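Local atomic coordinates of esterase (PDB entry 4TX1), a protein that probably hydrolyses carbohydrate acetyl esters and aryl esters as a carbohydrate acetylesterase of the SGNH hydrolase family. Residues D39-V44 with V96-S101; N61-A66 with A79-T84; L125-D130 with L182-F187; E140-S145 with E216-M221. All coordinates share one frame; numbering follows the deposited sequence.

Contact 1. Residues D39-V44 with V96-S101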
loop_
_atom_site.group_PDB
_atom_site.type_symbol
_atom_site.label_atom_id
_atom_site.label_comp_id
_atom_site.label_asym_id
_atom_site.label_seq_id
_atom_site.Cartn_x
_atom_site.Cartn_y
_atom_site.Cartn_z
ATOM N N ASP A 39 -33.112 5.359 -14.832
ATOM C CA ASP A 39 -32.410 5.837 -16.005
ATOM C C ASP A 39 -30.938 5.363 -16.160
ATOM O O ASP A 39 -30.309 5.606 -17.185
ATOM C CB ASP A 39 -32.457 7.358 -16.098
ATOM C CG ASP A 39 -33.940 7.899 -16.164
ATOM O OD1 ASP A 39 -34.780 7.101 -16.668
ATOM O OD2 ASP A 39 -34.154 9.036 -15.707
ATOM N N ARG A 40 -30.415 4.711 -15.117
ATOM C CA ARG A 40 -29.042 4.197 -15.178
ATOM C C ARG A 40 -29.020 2.953 -16.089
ATOM O O ARG A 40 -29.930 2.142 -16.048
ATOM C CB ARG A 40 -28.561 3.896 -13.774
ATOM C CG ARG A 40 -28.640 5.113 -12.896
ATOM C CD ARG A 40 -28.338 4.800 -11.408
ATOM N NE ARG A 40 -28.826 5.857 -10.568
ATOM C CZ ARG A 40 -29.038 5.764 -9.265
ATOM N NH1 ARG A 40 -28.752 4.598 -8.679
ATOM N NH2 ARG A 40 -29.581 6.743 -8.602
ATOM N N TRP A 41 -27.951 2.739 -16.840
ATOM C CA TRP A 41 -27.954 1.675 -17.812
ATOM C C TRP A 41 -28.077 0.297 -17.276
ATOM O O TRP A 41 -28.807 -0.524 -17.789
ATOM C CB TRP A 41 -26.845 1.843 -18.831
ATOM C CG TRP A 41 -25.416 1.482 -18.386
ATOM C CD1 TRP A 41 -24.422 2.364 -18.096
ATOM C CD2 TRP A 41 -24.850 0.174 -18.313
ATOM N NE1 TRP A 41 -23.241 1.663 -17.797
ATOM C CE2 TRP A 41 -23.489 0.328 -17.898
ATOM C CE3 TRP A 41 -25.362 -1.122 -18.458
ATOM C CZ2 TRP A 41 -22.639 -0.780 -17.686
ATOM C CZ3 TRP A 41 -24.505 -2.214 -18.268
ATOM C CH2 TRP A 41 -23.173 -2.034 -17.896
ATOM N N PRO A 42 -27.474 0.003 -16.081
ATOM C CA PRO A 42 -27.711 -1.317 -15.552
ATOM C C PRO A 42 -29.184 -1.602 -15.144
ATOM O O PRO A 42 -29.657 -2.732 -15.231
ATOM C CB PRO A 42 -26.856 -1.355 -14.274
ATOM C CG PRO A 42 -25.754 -0.429 -14.630
ATOM C CD PRO A 42 -26.473 0.755 -15.308
ATOM N N SER A 43 -29.885 -0.569 -14.691
ATOM C CA SER A 43 -31.312 -0.637 -14.346
ATOM C C SER A 43 -32.171 -0.911 -15.582
ATOM O O SER A 43 -33.084 -1.780 -15.501
ATOM C CB SER A 43 -31.794 0.683 -13.758
ATOM O OG SER A 43 -31.083 0.925 -12.515
ATOM N N VAL A 44 -31.874 -0.183 -16.645
ATOM C CA VAL A 44 -32.571 -0.412 -17.950
ATOM C C VAL A 44 -32.362 -1.837 -18.457
ATOM O O VAL A 44 -33.334 -2.551 -18.841
ATOM C CB VAL A 44 -32.173 0.605 -18.993
ATOM C CG1 VAL A 44 -32.705 0.124 -20.362
ATOM C CG2 VAL A 44 -32.558 2.027 -18.515
ATOM N N VAL A 96 -19.771 -7.228 -17.225
ATOM C CA VAL A 96 -19.811 -6.206 -18.269
ATOM C C VAL A 96 -18.905 -5.029 -17.882
ATOM O O VAL A 96 -19.191 -4.390 -16.857
ATOM C CB VAL A 96 -21.260 -5.666 -18.466
ATOM C CG1 VAL A 96 -21.290 -4.669 -19.674
ATOM C CG2 VAL A 96 -22.181 -6.912 -18.671
ATOM N N PHE A 97 -17.890 -4.753 -18.678
ATOM C CA PHE A 97 -16.977 -3.631 -18.440
ATOM C C PHE A 97 -17.370 -2.456 -19.320
ATOM O O PHE A 97 -17.585 -2.600 -20.532
ATOM C CB PHE A 97 -15.552 -3.975 -18.768
ATOM C CG PHE A 97 -14.927 -5.009 -17.837
ATOM C CD1 PHE A 97 -14.747 -4.705 -16.501
ATOM C CD2 PHE A 97 -14.493 -6.237 -18.277
ATOM C CE1 PHE A 97 -14.158 -5.576 -15.657
ATOM C CE2 PHE A 97 -13.856 -7.139 -17.460
ATOM C CZ PHE A 97 -13.743 -6.839 -16.102
ATOM N N MET A 98 -17.469 -1.300 -18.701
ATOM C CA MET A 98 -17.476 -0.077 -19.494
ATOM C C MET A 98 -16.540 0.972 -18.892
ATOM O O MET A 98 -16.926 1.773 -18.000
ATOM C CB MET A 98 -18.913 0.474 -19.747
ATOM C CG MET A 98 -18.868 1.551 -20.823
ATOM S SD MET A 98 -20.482 2.108 -21.447
ATOM C CE MET A 98 -20.956 3.177 -20.097
ATOM N N LEU A 99 -15.287 0.938 -19.326
ATOM C CA LEU A 99 -14.247 1.797 -18.792
ATOM C C LEU A 99 -13.370 2.264 -19.911
ATOM O O LEU A 99 -13.314 1.638 -20.974
ATOM C CB LEU A 99 -13.419 1.044 -17.716
ATOM C CG LEU A 99 -14.079 0.710 -16.409
ATOM C CD1 LEU A 99 -13.164 -0.231 -15.554
ATOM C CD2 LEU A 99 -14.406 1.987 -15.659
ATOM N N GLY A 100 -12.702 3.385 -19.671
ATOM C CA GLY A 100 -11.712 4.006 -20.537
ATOM C C GLY A 100 -11.800 5.504 -20.644
ATOM O O GLY A 100 -10.821 6.140 -21.058
ATOM N N SER A 101 -12.964 6.098 -20.356
ATOM C CA SER A 101 -13.098 7.550 -20.425
ATOM C C SER A 101 -12.100 8.274 -19.530
ATOM O O SER A 101 -11.468 9.227 -19.951
ATOM C CB SER A 101 -14.540 7.956 -20.085
ATOM O OG SER A 101 -15.484 7.464 -21.064
#

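Contact 2. Residues N61-A66 with A79-T84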
loop_
_atom_site.group_PDB
_atom_site.type_symbol
_atom_site.label_atom_id
_atom_site.label_comp_id
_atom_site.label_asym_id
_atom_site.label_seq_id
_atom_site.Cartn_x
_atom_site.Cartn_y
_atom_site.Cartn_z
ATOM N N ASN A 61 -17.263 6.970 -9.848
ATOM C CA ASN A 61 -16.847 8.171 -10.518
ATOM C C ASN A 61 -15.292 8.322 -10.562
ATOM O O ASN A 61 -14.653 8.190 -9.513
ATOM C CB ASN A 61 -17.436 9.407 -9.922
ATOM C CG ASN A 61 -18.951 9.532 -10.158
ATOM O OD1 ASN A 61 -19.587 8.612 -10.686
ATOM N ND2 ASN A 61 -19.554 10.576 -9.595
ATOM N N GLY A 62 -14.753 8.497 -11.748
ATOM C CA GLY A 62 -13.334 8.650 -12.013
ATOM C C GLY A 62 -12.548 7.333 -12.169
ATOM O O GLY A 62 -11.348 7.344 -12.262
ATOM N N ARG A 63 -13.219 6.211 -12.123
ATOM C CA ARG A 63 -12.519 4.959 -12.166
ATOM C C ARG A 63 -11.768 4.808 -13.493
ATOM O O ARG A 63 -12.340 5.036 -14.497
ATOM C CB ARG A 63 -13.490 3.800 -12.020
ATOM C CG ARG A 63 -12.885 2.426 -12.219
ATOM C CD ARG A 63 -13.829 1.296 -11.868
ATOM N NE ARG A 63 -13.901 1.021 -10.459
ATOM C CZ ARG A 63 -14.975 0.570 -9.829
ATOM N NH1 ARG A 63 -16.140 0.448 -10.437
ATOM N NH2 ARG A 63 -14.897 0.317 -8.566
ATOM N N THR A 64 -10.503 4.404 -13.424
ATOM C CA THR A 64 -9.671 4.132 -14.560
ATOM C C THR A 64 -9.608 2.607 -14.762
ATOM O O THR A 64 -10.037 1.820 -13.892
ATOM C CB THR A 64 -8.250 4.606 -14.336
ATOM O OG1 THR A 64 -7.608 3.694 -13.383
ATOM C CG2 THR A 64 -8.209 6.082 -13.809
ATOM N N THR A 65 -9.031 2.185 -15.899
ATOM C CA THR A 65 -8.927 0.794 -16.135
ATOM C C THR A 65 -7.973 0.153 -15.127
ATOM O O THR A 65 -8.331 -0.803 -14.432
ATOM C CB THR A 65 -8.479 0.519 -17.613
ATOM O OG1 THR A 65 -7.197 1.099 -17.838
ATOM C CG2 THR A 65 -9.493 1.021 -18.701
ATOM N N ALA A 66 -6.770 0.674 -14.993
ATOM C CA ALA A 66 -5.735 -0.006 -14.192
ATOM C C ALA A 66 -4.693 0.966 -13.667
ATOM O O ALA A 66 -3.487 0.625 -13.516
ATOM C CB ALA A 66 -5.037 -1.140 -14.990
ATOM N N ALA A 79 -8.310 -1.977 -11.590
ATOM C CA ALA A 79 -7.715 -3.284 -11.421
ATOM C C ALA A 79 -7.460 -3.613 -9.962
ATOM O O ALA A 79 -7.622 -4.755 -9.549
ATOM C CB ALA A 79 -6.429 -3.353 -12.209
ATOM N N ARG A 80 -7.043 -2.651 -9.157
ATOM C CA ARG A 80 -6.790 -2.916 -7.730
ATOM C C ARG A 80 -8.048 -3.295 -6.973
ATOM O O ARG A 80 -8.029 -4.140 -6.104
ATOM C CB ARG A 80 -6.073 -1.722 -7.047
ATOM C CG ARG A 80 -5.724 -2.081 -5.576
ATOM C CD ARG A 80 -4.556 -1.117 -5.145
ATOM N NE ARG A 80 -4.897 0.277 -5.487
ATOM C CZ ARG A 80 -4.160 1.112 -6.131
ATOM N NH1 ARG A 80 -2.869 0.777 -6.472
ATOM N NH2 ARG A 80 -4.655 2.340 -6.370
ATOM N N VAL A 81 -9.162 -2.648 -7.331
ATOM C CA VAL A 81 -10.447 -2.817 -6.719
ATOM C C VAL A 81 -11.183 -4.073 -7.200
ATOM O O VAL A 81 -11.987 -4.679 -6.468
ATOM C CB VAL A 81 -11.266 -1.550 -6.766
ATOM C CG1 VAL A 81 -12.723 -1.777 -6.280
ATOM C CG2 VAL A 81 -10.547 -0.457 -5.965
ATOM N N LEU A 82 -10.946 -4.458 -8.422
ATOM C CA LEU A 82 -11.886 -5.436 -9.012
ATOM C C LEU A 82 -11.961 -6.783 -8.282
ATOM O O LEU A 82 -13.042 -7.263 -8.046
ATOM C CB LEU A 82 -11.516 -5.681 -10.476
ATOM C CG LEU A 82 -12.349 -6.728 -11.220
ATOM C CD1 LEU A 82 -13.805 -6.293 -11.302
ATOM C CD2 LEU A 82 -11.782 -6.981 -12.608
ATOM N N PRO A 83 -10.787 -7.366 -7.816
ATOM C CA PRO A 83 -10.919 -8.627 -7.086
ATOM C C PRO A 83 -11.891 -8.604 -5.924
ATOM O O PRO A 83 -12.651 -9.548 -5.747
ATOM C CB PRO A 83 -9.488 -8.939 -6.657
ATOM C CG PRO A 83 -8.632 -8.279 -7.669
ATOM C CD PRO A 83 -9.381 -6.953 -7.949
ATOM N N THR A 84 -11.883 -7.547 -5.125
ATOM C CA THR A 84 -12.780 -7.386 -4.014
ATOM C C THR A 84 -14.231 -7.299 -4.474
ATOM O O THR A 84 -15.110 -7.957 -3.865
ATOM C CB THR A 84 -12.439 -6.134 -3.242
ATOM O OG1 THR A 84 -11.074 -6.299 -2.735
ATOM C CG2 THR A 84 -13.397 -5.882 -2.081
#

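Contact 3. Residues L125-D130 with L182-F187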
loop_
_atom_site.group_PDB
_atom_site.type_symbol
_atom_site.label_atom_id
_atom_site.label_comp_id
_atom_site.label_asym_id
_atom_site.label_seq_id
_atom_site.Cartn_x
_atom_site.Cartn_y
_atom_site.Cartn_z
ATOM N N LEU A 125 -7.908 -10.601 -14.578
ATOM C CA LEU A 125 -8.317 -10.667 -13.174
ATOM C C LEU A 125 -9.570 -11.499 -13.020
ATOM O O LEU A 125 -9.726 -12.221 -12.028
ATOM C CB LEU A 125 -8.477 -9.240 -12.562
ATOM C CG LEU A 125 -7.128 -8.553 -12.350
ATOM C CD1 LEU A 125 -7.452 -7.056 -12.071
ATOM C CD2 LEU A 125 -6.340 -9.185 -11.189
ATOM N N VAL A 126 -10.517 -11.400 -13.958
ATOM C CA VAL A 126 -11.731 -12.173 -13.896
ATOM C C VAL A 126 -11.362 -13.678 -14.115
ATOM O O VAL A 126 -11.830 -14.563 -13.329
ATOM C CB VAL A 126 -12.776 -11.735 -14.947
ATOM C CG1 VAL A 126 -13.956 -12.683 -14.906
ATOM C CG2 VAL A 126 -13.241 -10.285 -14.663
ATOM N N ARG A 127 -10.569 -13.911 -15.129
ATOM C CA ARG A 127 -10.302 -15.258 -15.548
ATOM C C ARG A 127 -9.480 -16.007 -14.535
ATOM O O ARG A 127 -9.518 -17.207 -14.483
ATOM C CB ARG A 127 -9.622 -15.227 -16.879
ATOM C CG ARG A 127 -10.505 -14.598 -17.933
ATOM C CD ARG A 127 -10.787 -15.571 -19.003
ATOM N NE ARG A 127 -11.883 -15.250 -19.890
ATOM C CZ ARG A 127 -11.703 -14.894 -21.138
ATOM N NH1 ARG A 127 -10.493 -14.720 -21.600
ATOM N NH2 ARG A 127 -12.732 -14.696 -21.913
ATOM N N ARG A 128 -8.731 -15.279 -13.743
ATOM C CA ARG A 128 -7.893 -15.924 -12.695
ATOM C C ARG A 128 -8.352 -15.772 -11.283
ATOM O O ARG A 128 -7.593 -16.136 -10.403
ATOM C CB ARG A 128 -6.457 -15.445 -12.775
ATOM C CG ARG A 128 -5.791 -15.591 -14.161
ATOM C CD ARG A 128 -5.750 -17.022 -14.622
ATOM N NE ARG A 128 -4.503 -17.768 -14.324
ATOM C CZ ARG A 128 -4.414 -19.100 -14.047
ATOM N NH1 ARG A 128 -5.538 -19.843 -13.917
ATOM N NH2 ARG A 128 -3.200 -19.675 -13.744
ATOM N N HIS A 129 -9.529 -15.210 -11.074
ATOM C CA HIS A 129 -10.023 -14.954 -9.751
ATOM C C HIS A 129 -10.200 -16.228 -8.965
ATOM O O HIS A 129 -10.739 -17.208 -9.516
ATOM C CB HIS A 129 -11.358 -14.149 -9.790
ATOM C CG HIS A 129 -11.730 -13.639 -8.436
ATOM N ND1 HIS A 129 -11.098 -12.559 -7.862
ATOM C CD2 HIS A 129 -12.549 -14.143 -7.476
ATOM C CE1 HIS A 129 -11.533 -12.401 -6.626
ATOM N NE2 HIS A 129 -12.391 -13.369 -6.342
ATOM N N ASP A 130 -9.847 -16.221 -7.684
ATOM C CA ASP A 130 -10.074 -17.349 -6.780
ATOM C C ASP A 130 -11.424 -17.221 -6.108
ATOM O O ASP A 130 -11.591 -16.631 -5.054
ATOM C CB ASP A 130 -8.937 -17.449 -5.745
ATOM C CG ASP A 130 -8.990 -18.753 -4.944
ATOM O OD1 ASP A 130 -9.443 -19.791 -5.513
ATOM O OD2 ASP A 130 -8.555 -18.729 -3.780
ATOM N N LEU A 182 -9.258 -12.236 -26.900
ATOM C CA LEU A 182 -9.471 -12.862 -25.633
ATOM C C LEU A 182 -10.777 -13.636 -25.485
ATOM O O LEU A 182 -11.121 -14.047 -24.377
ATOM C CB LEU A 182 -9.411 -11.763 -24.509
ATOM C CG LEU A 182 -8.120 -10.945 -24.363
ATOM C CD1 LEU A 182 -8.247 -9.950 -23.191
ATOM C CD2 LEU A 182 -6.923 -11.857 -24.205
ATOM N N ASP A 183 -11.527 -13.854 -26.553
ATOM C CA ASP A 183 -12.788 -14.536 -26.375
ATOM C C ASP A 183 -13.776 -13.933 -25.439
ATOM O O ASP A 183 -14.390 -14.610 -24.602
ATOM C CB ASP A 183 -12.531 -15.938 -25.871
ATOM C CG ASP A 183 -12.902 -16.911 -26.867
ATOM O OD1 ASP A 183 -12.112 -17.017 -27.840
ATOM O OD2 ASP A 183 -14.021 -17.459 -26.701
ATOM N N CYS A 184 -13.952 -12.629 -25.576
ATOM C CA CYS A 184 -14.940 -11.893 -24.844
ATOM C C CYS A 184 -15.961 -11.384 -25.880
ATOM O O CYS A 184 -15.619 -11.194 -27.074
ATOM C CB CYS A 184 -14.274 -10.593 -24.256
ATOM S SG CYS A 184 -13.201 -10.984 -22.890
ATOM N N GLY A 185 -17.142 -11.012 -25.375
ATOM C CA GLY A 185 -18.074 -10.208 -26.173
ATOM C C GLY A 185 -17.616 -8.781 -26.290
ATOM O O GLY A 185 -16.824 -8.276 -25.444
ATOM N N PHE A 186 -18.157 -8.102 -27.293
ATOM C CA PHE A 186 -17.911 -6.691 -27.538
ATOM C C PHE A 186 -19.202 -5.942 -27.847
ATOM O O PHE A 186 -20.087 -6.437 -28.596
ATOM C CB PHE A 186 -16.900 -6.474 -28.667
ATOM C CG PHE A 186 -16.713 -5.036 -29.031
ATOM C CD1 PHE A 186 -16.034 -4.141 -28.175
ATOM C CD2 PHE A 186 -17.251 -4.516 -30.192
ATOM C CE1 PHE A 186 -15.960 -2.820 -28.463
ATOM C CE2 PHE A 186 -17.181 -3.154 -30.478
ATOM C CZ PHE A 186 -16.480 -2.306 -29.643
ATOM N N PHE A 187 -19.319 -4.734 -27.340
ATOM C CA PHE A 187 -20.348 -3.813 -27.850
ATOM C C PHE A 187 -19.760 -2.430 -27.899
ATOM O O PHE A 187 -19.150 -1.978 -26.889
ATOM C CB PHE A 187 -21.545 -3.848 -26.943
ATOM C CG PHE A 187 -22.720 -3.026 -27.452
ATOM C CD1 PHE A 187 -23.523 -3.525 -28.481
ATOM C CD2 PHE A 187 -23.026 -1.808 -26.887
ATOM C CE1 PHE A 187 -24.608 -2.773 -28.945
ATOM C CE2 PHE A 187 -24.096 -1.038 -27.363
ATOM C CZ PHE A 187 -24.895 -1.539 -28.382
#

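Contact 4. Residues E140-S145 with E216-M221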
loop_
_atom_site.group_PDB
_atom_site.type_symbol
_atom_site.label_atom_id
_atom_site.label_comp_id
_atom_site.label_asym_id
_atom_site.label_seq_id
_atom_site.Cartn_x
_atom_site.Cartn_y
_atom_site.Cartn_z
ATOM N N GLU A 140 -18.795 -15.322 -18.353
ATOM C CA GLU A 140 -18.617 -14.670 -19.620
ATOM C C GLU A 140 -18.220 -13.205 -19.361
ATOM O O GLU A 140 -18.505 -12.665 -18.299
ATOM C CB GLU A 140 -19.944 -14.676 -20.386
ATOM C CG GLU A 140 -20.409 -16.080 -20.714
ATOM C CD GLU A 140 -19.515 -16.736 -21.738
ATOM O OE1 GLU A 140 -19.055 -16.042 -22.693
ATOM O OE2 GLU A 140 -19.269 -17.965 -21.593
ATOM N N ILE A 141 -17.565 -12.616 -20.330
ATOM C CA ILE A 141 -17.121 -11.203 -20.227
ATOM C C ILE A 141 -17.529 -10.412 -21.458
ATOM O O ILE A 141 -17.258 -10.832 -22.614
ATOM C CB ILE A 141 -15.597 -11.175 -20.077
ATOM C CG1 ILE A 141 -15.150 -11.897 -18.795
ATOM C CG2 ILE A 141 -15.110 -9.724 -19.906
ATOM C CD1 ILE A 141 -13.617 -12.049 -18.670
ATOM N N LEU A 142 -18.147 -9.270 -21.224
ATOM C CA LEU A 142 -18.537 -8.318 -22.258
ATOM C C LEU A 142 -17.732 -7.022 -22.089
ATOM O O LEU A 142 -17.929 -6.337 -21.041
ATOM C CB LEU A 142 -19.984 -8.024 -22.156
ATOM C CG LEU A 142 -20.787 -7.374 -23.259
ATOM C CD1 LEU A 142 -22.140 -6.767 -22.945
ATOM C CD2 LEU A 142 -20.131 -7.227 -24.655
ATOM N N ILE A 143 -17.003 -6.648 -23.120
ATOM C CA ILE A 143 -16.222 -5.420 -23.168
ATOM C C ILE A 143 -17.065 -4.371 -23.903
ATOM O O ILE A 143 -17.389 -4.531 -25.071
ATOM C CB ILE A 143 -14.879 -5.567 -23.836
ATOM C CG1 ILE A 143 -14.057 -6.580 -23.029
ATOM C CG2 ILE A 143 -14.157 -4.222 -23.974
ATOM C CD1 ILE A 143 -12.794 -7.088 -23.677
ATOM N N VAL A 144 -17.379 -3.280 -23.227
ATOM C CA VAL A 144 -18.133 -2.204 -23.848
ATOM C C VAL A 144 -17.249 -0.970 -24.013
ATOM O O VAL A 144 -16.616 -0.430 -23.031
ATOM C CB VAL A 144 -19.395 -1.889 -23.062
ATOM C CG1 VAL A 144 -20.177 -0.796 -23.801
ATOM C CG2 VAL A 144 -20.249 -3.109 -22.772
ATOM N N SER A 145 -17.108 -0.471 -25.242
ATOM C CA SER A 145 -16.361 0.749 -25.468
ATOM C C SER A 145 -17.351 1.911 -25.088
ATOM O O SER A 145 -18.549 1.902 -25.490
ATOM C CB SER A 145 -15.773 0.918 -26.869
ATOM O OG SER A 145 -16.886 0.800 -27.783
ATOM N N GLU A 216 -29.030 -5.045 -24.513
ATOM C CA GLU A 216 -29.890 -6.190 -24.190
ATOM C C GLU A 216 -29.635 -7.417 -25.107
ATOM O O GLU A 216 -29.526 -8.496 -24.593
ATOM C CB GLU A 216 -31.375 -5.806 -24.170
ATOM C CG GLU A 216 -32.220 -7.048 -24.111
ATOM C CD GLU A 216 -33.707 -6.813 -24.257
ATOM O OE1 GLU A 216 -34.451 -7.734 -23.917
ATOM O OE2 GLU A 216 -34.133 -5.720 -24.631
ATOM N N PRO A 217 -29.547 -7.234 -26.439
ATOM C CA PRO A 217 -29.385 -8.395 -27.314
ATOM C C PRO A 217 -28.090 -9.161 -27.088
ATOM O O PRO A 217 -28.144 -10.369 -27.011
ATOM C CB PRO A 217 -29.422 -7.793 -28.717
ATOM C CG PRO A 217 -30.315 -6.606 -28.572
ATOM C CD PRO A 217 -29.819 -6.016 -27.241
ATOM N N VAL A 218 -26.937 -8.458 -26.972
ATOM C CA VAL A 218 -25.662 -9.124 -26.760
ATOM C C VAL A 218 -25.630 -9.720 -25.359
ATOM O O VAL A 218 -25.117 -10.826 -25.170
ATOM C CB VAL A 218 -24.479 -8.194 -27.071
ATOM C CG1 VAL A 218 -24.351 -7.109 -26.014
ATOM C CG2 VAL A 218 -23.184 -8.975 -27.180
ATOM N N VAL A 219 -26.244 -9.060 -24.388
ATOM C CA VAL A 219 -26.365 -9.631 -23.052
ATOM C C VAL A 219 -27.197 -10.908 -23.011
ATOM O O VAL A 219 -26.750 -11.887 -22.504
ATOM C CB VAL A 219 -26.815 -8.606 -22.006
ATOM C CG1 VAL A 219 -27.120 -9.269 -20.704
ATOM C CG2 VAL A 219 -25.746 -7.564 -21.852
ATOM N N ARG A 220 -28.384 -10.900 -23.588
ATOM C CA ARG A 220 -29.011 -12.186 -23.827
ATOM C C ARG A 220 -28.152 -13.181 -24.607
ATOM O O ARG A 220 -27.964 -14.264 -24.186
ATOM C CB ARG A 220 -30.335 -11.980 -24.565
ATOM C CG ARG A 220 -31.392 -11.249 -23.753
ATOM C CD ARG A 220 -32.731 -11.107 -24.459
ATOM N NE ARG A 220 -33.704 -10.380 -23.648
ATOM C CZ ARG A 220 -34.441 -10.931 -22.695
ATOM N NH1 ARG A 220 -34.318 -12.225 -22.424
ATOM N NH2 ARG A 220 -35.302 -10.193 -22.008
ATOM N N MET A 221 -27.599 -12.870 -25.729
ATOM C CA MET A 221 -26.850 -13.921 -26.365
ATOM C C MET A 221 -25.855 -14.587 -25.401
ATOM O O MET A 221 -25.772 -15.765 -25.330
ATOM C CB MET A 221 -26.200 -13.412 -27.629
ATOM C CG MET A 221 -25.040 -14.223 -28.120
ATOM S SD MET A 221 -24.468 -13.580 -29.681
ATOM C CE MET A 221 -24.993 -11.862 -29.559
#

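Contact 1. Residues D39-V44 with V96-S101
The indole of W41 meets two residues of strand 94-98. Its benzo corner CH2 comes within 3.7 Å of V96 CG1, and at the pyrrole end NE1 lies 3.6 Å from M98 CE. Both strand side chains approach the ring obliquely. M98 SD is 5.2 Å from the centroid of the five-membered ring of W41, 34° off its normal, which makes this a Met-aromatic contact with the methyl as its nearest atom. M98 bends at its last torsion (chi3 78°), swinging CE back beside the indole. The ring of W41 is itself fixed by its neighbours: P42 CD sits 3.3 Å above one face, offset toward the rim, and NE1 is hydrogen-bonded to T24 OG1. An alanine here would probably leave a gap beside V96 and M98 and the T24 hydroxyl without its indole partner. R40 holds the N-cap position of helix 41-49, and W41 is the first residue of the helix proper; D39 forms a salt bridge with R209. This buried contact places that helix against the central parallel sheet: W41 also touches C18 of strand 14-20 and V211 and L215 of helix 205-223, while V96 and M98 pack on V144 of strand 140-145.

Contact 2. Residues N61-A66 with A79-T84
The guanidinium of R63 is met obliquely by V81, whose CG1 lies 3.8 Å from NH2; at its other terminal nitrogen, NH1 is hydrogen-bonded to G20 O. The loop 61-66 follows strand 53-59 of the SGNH hydrolase fold and runs toward helix 78-89, so the contact pins a loop to the first half of the helix that comes next in the chain. G62, with a positive phi of 85°, is probably the glycine that gives this family one letter of its name. R63 extends from the loop with CG anti to its own N (chi1 173°), then turns at chi3 (-81°), which carries NH2 over to V81. Its side chain passes near the S22, H202 and D199 group, probably the catalytic triad, without touching it. The main chain is tied down as well, since R63 O accepts a bond from N102 ND2. T65 points its side chain away from the helix, and its hydroxyl bonds D103. Other subunits reach this region: A66 packs on L71 of a neighbouring subunit, and T84 OG1 is hydrogen-bonded to D75 N of another. At the start of the helix two small methyls let the backbones come close, the CA atoms of A66 and A79 being 4.7 Å apart. There A66 CB rests 3.8 Å from A79 CB.

Contact 3. Residues L125-D130 with L182-F187
R127 reaches from the last turn of helix 112-127 to the main chain that closes helix 171-182, and its guanidinium takes hold of L182 O with two nitrogens. Its CG lies anti to the carbonyl carbon (chi1 -62°), and a bend at chi2 turns the guanidinium toward L182. NH1 is 2.9 Å from L182 O and NH2 is 3.0 Å from that same oxygen, with N-H...O angles of 149° and 144°. The carbonyl oxygen lies almost exactly in the guanidinium plane, so the fork meets it end-on. D183 O accepts a further, weak bond from R127 NH2 at 3.2 Å. D183 has a positive phi and ends the helix in a Schellman motif, a turn that brings both carbonyls within reach of one arginine. On the inner side C184 SG approaches R127 NH2 obliquely at 3.9 Å; L182 and C184 pack on V123 of helix 112-127, and R127 itself touches I141 of strand 140-145. The outer side is looser. R127 and D183 are both exposed, and the D183 carboxylate turns away, its OD2 5.7 Å from R127 NH2, so the opposite charges are not in contact. Further along the first segment, D130 forms a salt bridge with R128 of a neighbouring subunit. Two of the arginine's bonds thus go to one neutral oxygen at a helix C-terminus, where a positive charge would probably be favoured by the helix dipole.

Contact 4. Residues E140-S145 with E216-M221
L142 leaves its strand with CG anti to the backbone N (chi1 -164°) and keeps extended at chi2, which carries CD1 straight out to V218 and V219 on the helix. In V218 the first torsion of 71° sets CG1 between the backbone N and the carbonyl carbon, and this methyl lies 3.8 Å from L142 CD1. V219 offers CG2 instead, 3.9 Å from L142 CD1; its side chain stands at about a right angle to that of the leucine, whereas V218 meets it at a slant. One methyl thus touches two successive helix residues, and the interaction is purely apolar. Strand 140-145 belongs to the parallel sheet of the three-layer alpha/beta/alpha sandwich of SGNH hydrolases, and helix 205-223 covers one face of it. L142 also touches L215 and M222 of that helix, while its neighbours I141 and I143 turn to helix 112-127. V219 reaches L45 and L49 of helix 41-49, so the two helices lie side by side here. Farther from the sheet, one helical turn links E216 and R220 by a salt bridge: R220 NE donates to E216 OE1 at 2.8 Å and 164°. The oxygen uses its anti lone pair and lies in the guanidinium plane; R220 NH2 adds a weak bond to the same E216 OE1, at 3.2 Å.

Overall arrangement
Contacts 1, 2 and 4 are buried, whereas contact 3 lies at the surface. Contacts 1 and 4, their centres about 11 Å apart, use neighbouring strands of the parallel sheet: F97 bonds L142 and V144 through the backbone, and V96 packs on V144. Both are hydrophobic, one built on an indole and a thioether, the other on aliphatic methyls. Contact 3 instead joins a charged side chain to carbonyls, yet shares the sheet with contact 4 through G185, bonded to I141 and I143. Contact 2 mixes methyls with an arginine and touches contact 1 at L99 and contact 3 at L125; it lies about 20 Å from contact 4, centre to centre.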